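Local coordinates for glycine cleavage system H protein (Mycobacterium tuberculosis, PDB 3IFT) that probably shuttles the methylamine group of glycine from the P protein to the T protein of the glycine cleavage system on a covalently bound lipoyl cofactor, at residues D11-S14 against D15-Y18; T129-D132 against A133-R137. One frame throughout, in Å; residues are numbered along the deposited sequence.

Contact 1 (D11-S14 against D15-Y18); sequences DIPS and DLHY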
ATOM      1  N   ASP A  11       5.194 -13.490  -2.140  1.00 15.26           N
ATOM      2  CA  ASP A  11       5.259 -13.364  -0.687  1.00 13.62           C
ATOM      3  C   ASP A  11       4.057 -12.555  -0.256  1.00 11.97           C
ATOM      4  O   ASP A  11       3.702 -11.559  -0.882  1.00 10.14           O
ATOM      5  CB  ASP A  11       6.535 -12.655  -0.213  1.00 14.16           C
ATOM      6  CG  ASP A  11       7.796 -13.341  -0.651  1.00 17.59           C
ATOM      7  OD1 ASP A  11       7.815 -14.594  -0.769  1.00 22.14           O
ATOM      8  OD2 ASP A  11       8.793 -12.619  -0.889  1.00 20.54           O
ATOM      9  N   ILE A  12       3.405 -13.033   0.790  1.00 10.90           N
ATOM     10  CA  ILE A  12       2.307 -12.357   1.406  1.00 10.08           C
ATOM     11  C   ILE A  12       2.583 -12.488   2.910  1.00 10.74           C
ATOM     12  O   ILE A  12       2.224 -13.503   3.496  1.00 10.10           O
ATOM     13  CB  ILE A  12       0.953 -12.996   1.013  1.00 10.07           C
ATOM     14  CG1 ILE A  12       0.731 -12.929  -0.510  1.00  9.37           C
ATOM     15  CG2 ILE A  12      -0.200 -12.271   1.686  1.00 10.65           C
ATOM     16  CD1 ILE A  12      -0.579 -13.571  -0.983  1.00  7.35           C
ATOM     17  N   PRO A  13       3.286 -11.491   3.517  1.00 10.51           N
ATOM     18  CA  PRO A  13       3.500 -11.514   4.962  1.00 10.12           C
ATOM     19  C   PRO A  13       2.222 -11.719   5.723  1.00 10.39           C
ATOM     20  O   PRO A  13       1.199 -11.059   5.427  1.00 10.78           O
ATOM     21  CB  PRO A  13       4.061 -10.122   5.258  1.00  9.81           C
ATOM     22  CG  PRO A  13       4.900  -9.830   4.076  1.00 10.77           C
ATOM     23  CD  PRO A  13       4.040 -10.383   2.898  1.00 11.61           C
ATOM     24  N   SER A  14       2.273 -12.624   6.689  1.00 10.39           N
ATOM     25  CA  SER A  14       1.122 -12.917   7.513  1.00 11.23           C
ATOM     26  C   SER A  14       0.802 -11.758   8.428  1.00 10.75           C
ATOM     27  O   SER A  14      -0.258 -11.750   9.019  1.00 10.13           O
ATOM     28  CB  SER A  14       1.331 -14.195   8.348  1.00 11.82           C
ATOM     29  OG  SER A  14       2.335 -13.976   9.318  1.00 14.42           O
ATOM     30  N   ASP A  15       1.709 -10.781   8.580  1.00 10.49           N
ATOM     31  CA  ASP A  15       1.506  -9.773   9.610  1.00 11.28           C
ATOM     32  C   ASP A  15       0.917  -8.503   9.026  1.00 11.22           C
ATOM     33  O   ASP A  15       0.842  -7.494   9.688  1.00 13.58           O
ATOM     34  CB  ASP A  15       2.776  -9.489  10.404  1.00 12.04           C
ATOM     35  CG  ASP A  15       3.915  -8.995   9.534  1.00 11.04           C
ATOM     36  OD1 ASP A  15       3.871  -9.170   8.300  1.00 14.50           O
ATOM     37  OD2 ASP A  15       4.848  -8.412  10.102  1.00 11.32           O
ATOM     38  N   LEU A  16       0.450  -8.577   7.786  1.00 10.67           N
ATOM     39  CA  LEU A  16      -0.077  -7.430   7.107  1.00  8.88           C
ATOM     40  C   LEU A  16      -1.537  -7.629   6.787  1.00  8.73           C
ATOM     41  O   LEU A  16      -2.053  -8.743   6.782  1.00  9.10           O
ATOM     42  CB  LEU A  16       0.674  -7.223   5.805  1.00  8.94           C
ATOM     43  CG  LEU A  16       2.145  -6.875   5.954  1.00  7.43           C
ATOM     44  CD1 LEU A  16       2.809  -6.931   4.585  1.00  6.65           C
ATOM     45  CD2 LEU A  16       2.265  -5.534   6.580  1.00  6.73           C
ATOM     46  N   HIS A  17      -2.197  -6.522   6.508  1.00  9.00           N
ATOM     47  CA  HIS A  17      -3.492  -6.576   5.895  1.00  9.55           C
ATOM     48  C   HIS A  17      -3.328  -6.149   4.487  1.00  8.96           C
ATOM     49  O   HIS A  17      -2.310  -5.560   4.119  1.00  7.56           O
ATOM     50  CB  HIS A  17      -4.480  -5.663   6.588  1.00 10.55           C
ATOM     51  CG  HIS A  17      -4.931  -6.167   7.927  1.00 14.65           C
ATOM     52  ND1 HIS A  17      -4.313  -5.800   9.105  1.00 17.98           N
ATOM     53  CD2 HIS A  17      -5.945  -6.998   8.277  1.00 20.16           C
ATOM     54  CE1 HIS A  17      -4.936  -6.369  10.125  1.00 20.53           C
ATOM     55  NE2 HIS A  17      -5.929  -7.102   9.651  1.00 21.85           N
ATOM     56  N   TYR A  18      -4.349  -6.471   3.702  1.00  9.34           N
ATOM     57  CA  TYR A  18      -4.316  -6.290   2.281  1.00  8.87           C
ATOM     58  C   TYR A  18      -5.599  -5.781   1.767  1.00  9.29           C
ATOM     59  O   TYR A  18      -6.661  -5.921   2.393  1.00  8.43           O
ATOM     60  CB  TYR A  18      -4.013  -7.597   1.584  1.00  9.23           C
ATOM     61  CG  TYR A  18      -2.714  -8.145   2.014  1.00  8.17           C
ATOM     62  CD1 TYR A  18      -1.567  -7.829   1.331  1.00  9.08           C
ATOM     63  CD2 TYR A  18      -2.612  -8.898   3.172  1.00  6.56           C
ATOM     64  CE1 TYR A  18      -0.338  -8.299   1.751  1.00  9.95           C
ATOM     65  CE2 TYR A  18      -1.411  -9.366   3.603  1.00  7.68           C
ATOM     66  CZ  TYR A  18      -0.263  -9.080   2.895  1.00  9.58           C
ATOM     67  OH  TYR A  18       0.973  -9.569   3.305  1.00 10.22           O
TER
HETATM   68  O   HOH W   1      -2.739 -10.966   7.649  1.00 15.84           O
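Y18 reaches back over a tight turn to P13, and one polar bond joins the two: Y18 OH donates to P13 O at 2.6 Å. The carbonyl is met in its own plane and on a lone pair, with a C=O...OH angle of 124°, while P13 O in turn lies at the edge of the phenol ring, near its plane. This bond sets which way the hydroxyl hydrogen turns, holds the end of the ring against the turn and closes a small ring of chain around the type I beta turn that runs from P13 to L16. A water spans the same turn on its backbone, donating to S14 O and, at 2.5 Å, to L16 O.

Apolar contacts accompany that bond. With chi1 of I12 at -61°, CG1 sits beside the backbone N and the CG2 branch is anti to it; CG2 comes obliquely to the ring, 3.4 Å from Y18 CZ. P13 crosses the tyrosine at about a right angle, and its CB meets CD1 of L16 at 3.5 Å, tighter than usual van der Waals contact. A polar atom also touches the proline: D15 OD1 lies 3.2 Å from P13 CB, a position set by chi1 of 59°, which turns the carboxylate back over the proline.

In the fold this turn leads into edge strand 17-18 of the six-stranded antiparallel sheet. L16 packs on W24 and R26 of strand 23-29 and, with P13, on Y105; I12 and Y18 lie against helix 133-139, where the Y18 ring stacks with that of Y136.

Contact 2 (T129-D132 against A133-R137); sequences TLLD and AEAYR
D132 and A135 form an N-terminal helix cap at the protein surface, where the loop after helix 123-126 passes into helix 133-139. The evidence is the side-chain bond from the N-cap residue: A135 N donates to D132 OD1 at 2.9 Å with an N-H...O angle of 164°, and OD1 is met nearly along its C-O axis. A chi1 of 66° places CG of D132 between its backbone N and carbonyl carbon, which swings the carboxylate over the first turn. There OD1 also rests 3.3 Å from A135 CB.

The main chain of the same residue starts the helical ladder. Y136 N gives its hydrogen to D132 O at 2.8 Å, and R137 N follows with a bond to A133 O. The second carboxylate oxygen, OD2, is held through water: one molecule donates to D132 OD2 at 2.9 Å and to OE1 of E134, bridging two acidic groups whose oxygens OD2 and OE1 stand 5.1 Å apart.

Beneath the cap L131 supplies the apolar part. Its CB lies 4.0 Å from A135 CB, and its CD1 comes loosely to the edge of the Y136 ring, 4.3 Å from Y136 CD1. That ring leads on into the protein, where Y136 OH is hydrogen-bonded to H22 and T38.

Chemically, D132 serves the helix start twice: A135 N, which precedes the first i to i+4 rung, is met by the side chain, and Y136 N by the carbonyl that opens the ladder. A carboxylate at this N-terminal end would probably be stabilised in its ionised form by the helix dipole, whereas the nearby E134 would tend to work the other way, an effect the bridging water may soften.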
ATOM      1  N   THR A 129     -12.232  -3.581   7.277  1.00 16.57           N
ATOM      2  CA  THR A 129     -12.517  -3.602   5.865  1.00 16.22           C
ATOM      3  C   THR A 129     -11.401  -4.328   5.088  1.00 15.24           C
ATOM      4  O   THR A 129     -11.565  -4.567   3.900  1.00 15.05           O
ATOM      5  CB  THR A 129     -12.628  -2.182   5.270  1.00 16.14           C
ATOM      6  OG1 THR A 129     -11.418  -1.453   5.562  1.00 14.92           O
ATOM      7  CG2 THR A 129     -13.874  -1.422   5.842  1.00 18.45           C
ATOM      8  N   LEU A 130     -10.273  -4.649   5.726  1.00 14.46           N
ATOM      9  CA  LEU A 130      -9.108  -5.135   4.969  1.00 14.00           C
ATOM     10  C   LEU A 130      -8.994  -6.641   5.037  1.00 13.79           C
ATOM     11  O   LEU A 130      -9.566  -7.271   5.912  1.00 13.93           O
ATOM     12  CB  LEU A 130      -7.803  -4.493   5.442  1.00 14.12           C
ATOM     13  CG  LEU A 130      -7.798  -2.973   5.515  1.00 13.72           C
ATOM     14  CD1 LEU A 130      -6.490  -2.490   6.062  1.00 12.12           C
ATOM     15  CD2 LEU A 130      -8.130  -2.319   4.157  1.00 12.58           C
ATOM     16  N   LEU A 131      -8.249  -7.198   4.106  1.00 12.23           N
ATOM     17  CA  LEU A 131      -8.055  -8.635   4.033  1.00 12.26           C
ATOM     18  C   LEU A 131      -6.842  -9.038   4.848  1.00 13.15           C
ATOM     19  O   LEU A 131      -5.868  -8.276   5.002  1.00 11.27           O
ATOM     20  CB  LEU A 131      -7.832  -9.054   2.585  1.00 12.13           C
ATOM     21  CG  LEU A 131      -8.838  -8.540   1.568  1.00 11.23           C
ATOM     22  CD1 LEU A 131      -8.257  -8.741   0.198  1.00 10.12           C
ATOM     23  CD2 LEU A 131     -10.266  -9.186   1.709  1.00 14.76           C
ATOM     24  N   ASP A 132      -6.895 -10.243   5.379  1.00 13.50           N
ATOM     25  CA  ASP A 132      -5.730 -10.806   6.004  1.00 14.49           C
ATOM     26  C   ASP A 132      -4.930 -11.535   4.932  1.00 13.76           C
ATOM     27  O   ASP A 132      -5.339 -11.597   3.748  1.00 12.69           O
ATOM     28  CB  ASP A 132      -6.056 -11.640   7.265  1.00 15.61           C
ATOM     29  CG  ASP A 132      -6.860 -12.904   6.986  1.00 18.24           C
ATOM     30  OD1 ASP A 132      -7.072 -13.273   5.814  1.00 17.32           O
ATOM     31  OD2 ASP A 132      -7.289 -13.533   7.982  1.00 23.49           O
ATOM     32  N   ALA A 133      -3.760 -12.011   5.306  1.00 13.31           N
ATOM     33  CA  ALA A 133      -2.846 -12.597   4.328  1.00 14.14           C
ATOM     34  C   ALA A 133      -3.539 -13.730   3.572  1.00 14.42           C
ATOM     35  O   ALA A 133      -3.384 -13.895   2.370  1.00 11.95           O
ATOM     36  CB  ALA A 133      -1.595 -13.107   5.011  1.00 14.07           C
ATOM     37  N   GLU A 134      -4.305 -14.515   4.316  1.00 15.40           N
ATOM     38  CA  GLU A 134      -4.898 -15.721   3.794  1.00 16.56           C
ATOM     39  C   GLU A 134      -5.978 -15.348   2.784  1.00 15.38           C
ATOM     40  O   GLU A 134      -6.045 -15.921   1.693  1.00 15.63           O
ATOM     41  CB  GLU A 134      -5.509 -16.506   4.961  1.00 17.26           C
ATOM     42  CG  GLU A 134      -5.592 -17.987   4.753  1.00 22.89           C
ATOM     43  CD  GLU A 134      -6.489 -18.663   5.805  1.00 26.87           C
ATOM     44  OE1 GLU A 134      -6.281 -18.420   7.017  1.00 30.27           O
ATOM     45  OE2 GLU A 134      -7.409 -19.406   5.400  1.00 32.12           O
ATOM     46  N   ALA A 135      -6.805 -14.377   3.150  1.00 13.85           N
ATOM     47  CA  ALA A 135      -7.830 -13.875   2.258  1.00 13.89           C
ATOM     48  C   ALA A 135      -7.192 -13.203   1.031  1.00 12.54           C
ATOM     49  O   ALA A 135      -7.658 -13.362  -0.099  1.00 12.84           O
ATOM     50  CB  ALA A 135      -8.741 -12.888   2.978  1.00 14.77           C
ATOM     51  N   TYR A 136      -6.133 -12.454   1.234  1.00 11.27           N
ATOM     52  CA  TYR A 136      -5.453 -11.890   0.088  1.00 11.38           C
ATOM     53  C   TYR A 136      -4.948 -12.976  -0.864  1.00 11.25           C
ATOM     54  O   TYR A 136      -5.244 -12.950  -2.041  1.00 10.99           O
ATOM     55  CB  TYR A 136      -4.334 -10.966   0.499  1.00 10.12           C
ATOM     56  CG  TYR A 136      -3.667 -10.371  -0.695  1.00  9.94           C
ATOM     57  CD1 TYR A 136      -4.377  -9.551  -1.591  1.00  8.44           C
ATOM     58  CD2 TYR A 136      -2.344 -10.612  -0.943  1.00  6.95           C
ATOM     59  CE1 TYR A 136      -3.783  -9.029  -2.665  1.00  7.68           C
ATOM     60  CE2 TYR A 136      -1.730 -10.093  -2.042  1.00  9.29           C
ATOM     61  CZ  TYR A 136      -2.430  -9.297  -2.895  1.00  7.89           C
ATOM     62  OH  TYR A 136      -1.773  -8.769  -3.997  1.00  9.68           O
ATOM     63  N   ARG A 137      -4.175 -13.917  -0.359  1.00 11.97           N
ATOM     64  CA  ARG A 137      -3.740 -15.061  -1.173  1.00 12.88           C
ATOM     65  C   ARG A 137      -4.908 -15.670  -1.947  1.00 13.82           C
ATOM     66  O   ARG A 137      -4.813 -15.922  -3.155  1.00 14.09           O
ATOM     67  CB  ARG A 137      -3.113 -16.122  -0.285  1.00 13.56           C
ATOM     68  CG  ARG A 137      -2.731 -17.452  -0.980  1.00 14.44           C
ATOM     69  CD  ARG A 137      -1.431 -17.339  -1.786  1.00 18.31           C
ATOM     70  NE  ARG A 137      -0.273 -17.109  -0.921  1.00 17.51           N
ATOM     71  CZ  ARG A 137       0.904 -16.636  -1.325  1.00 16.63           C
ATOM     72  NH1 ARG A 137       1.124 -16.328  -2.607  1.00 16.44           N
ATOM     73  NH2 ARG A 137       1.871 -16.463  -0.436  1.00 17.17           N
TER
HETATM   74  O   HOH W   2      -6.354 -16.247   8.179  1.00 38.94           O

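Overall arrangement
From the N terminus, contact 1 comes first and closes the turn ahead of edge strand 17-18; contact 2 opens more than a hundred residues later, where the loop at 129-132 becomes helix 133-139. Neither nests in the other: they are local closures in series, yet their centres lie about 8 Å apart. A probable hydrogen bond between Y18 O and L131 N, 2.7 Å long, sets the loop beside the edge strand, and I12 CD1 packs on both Y136 and R137. Thus the N-terminal segment and the C-terminal helix meet on one side of the chain's centre, next to the six-stranded sheet.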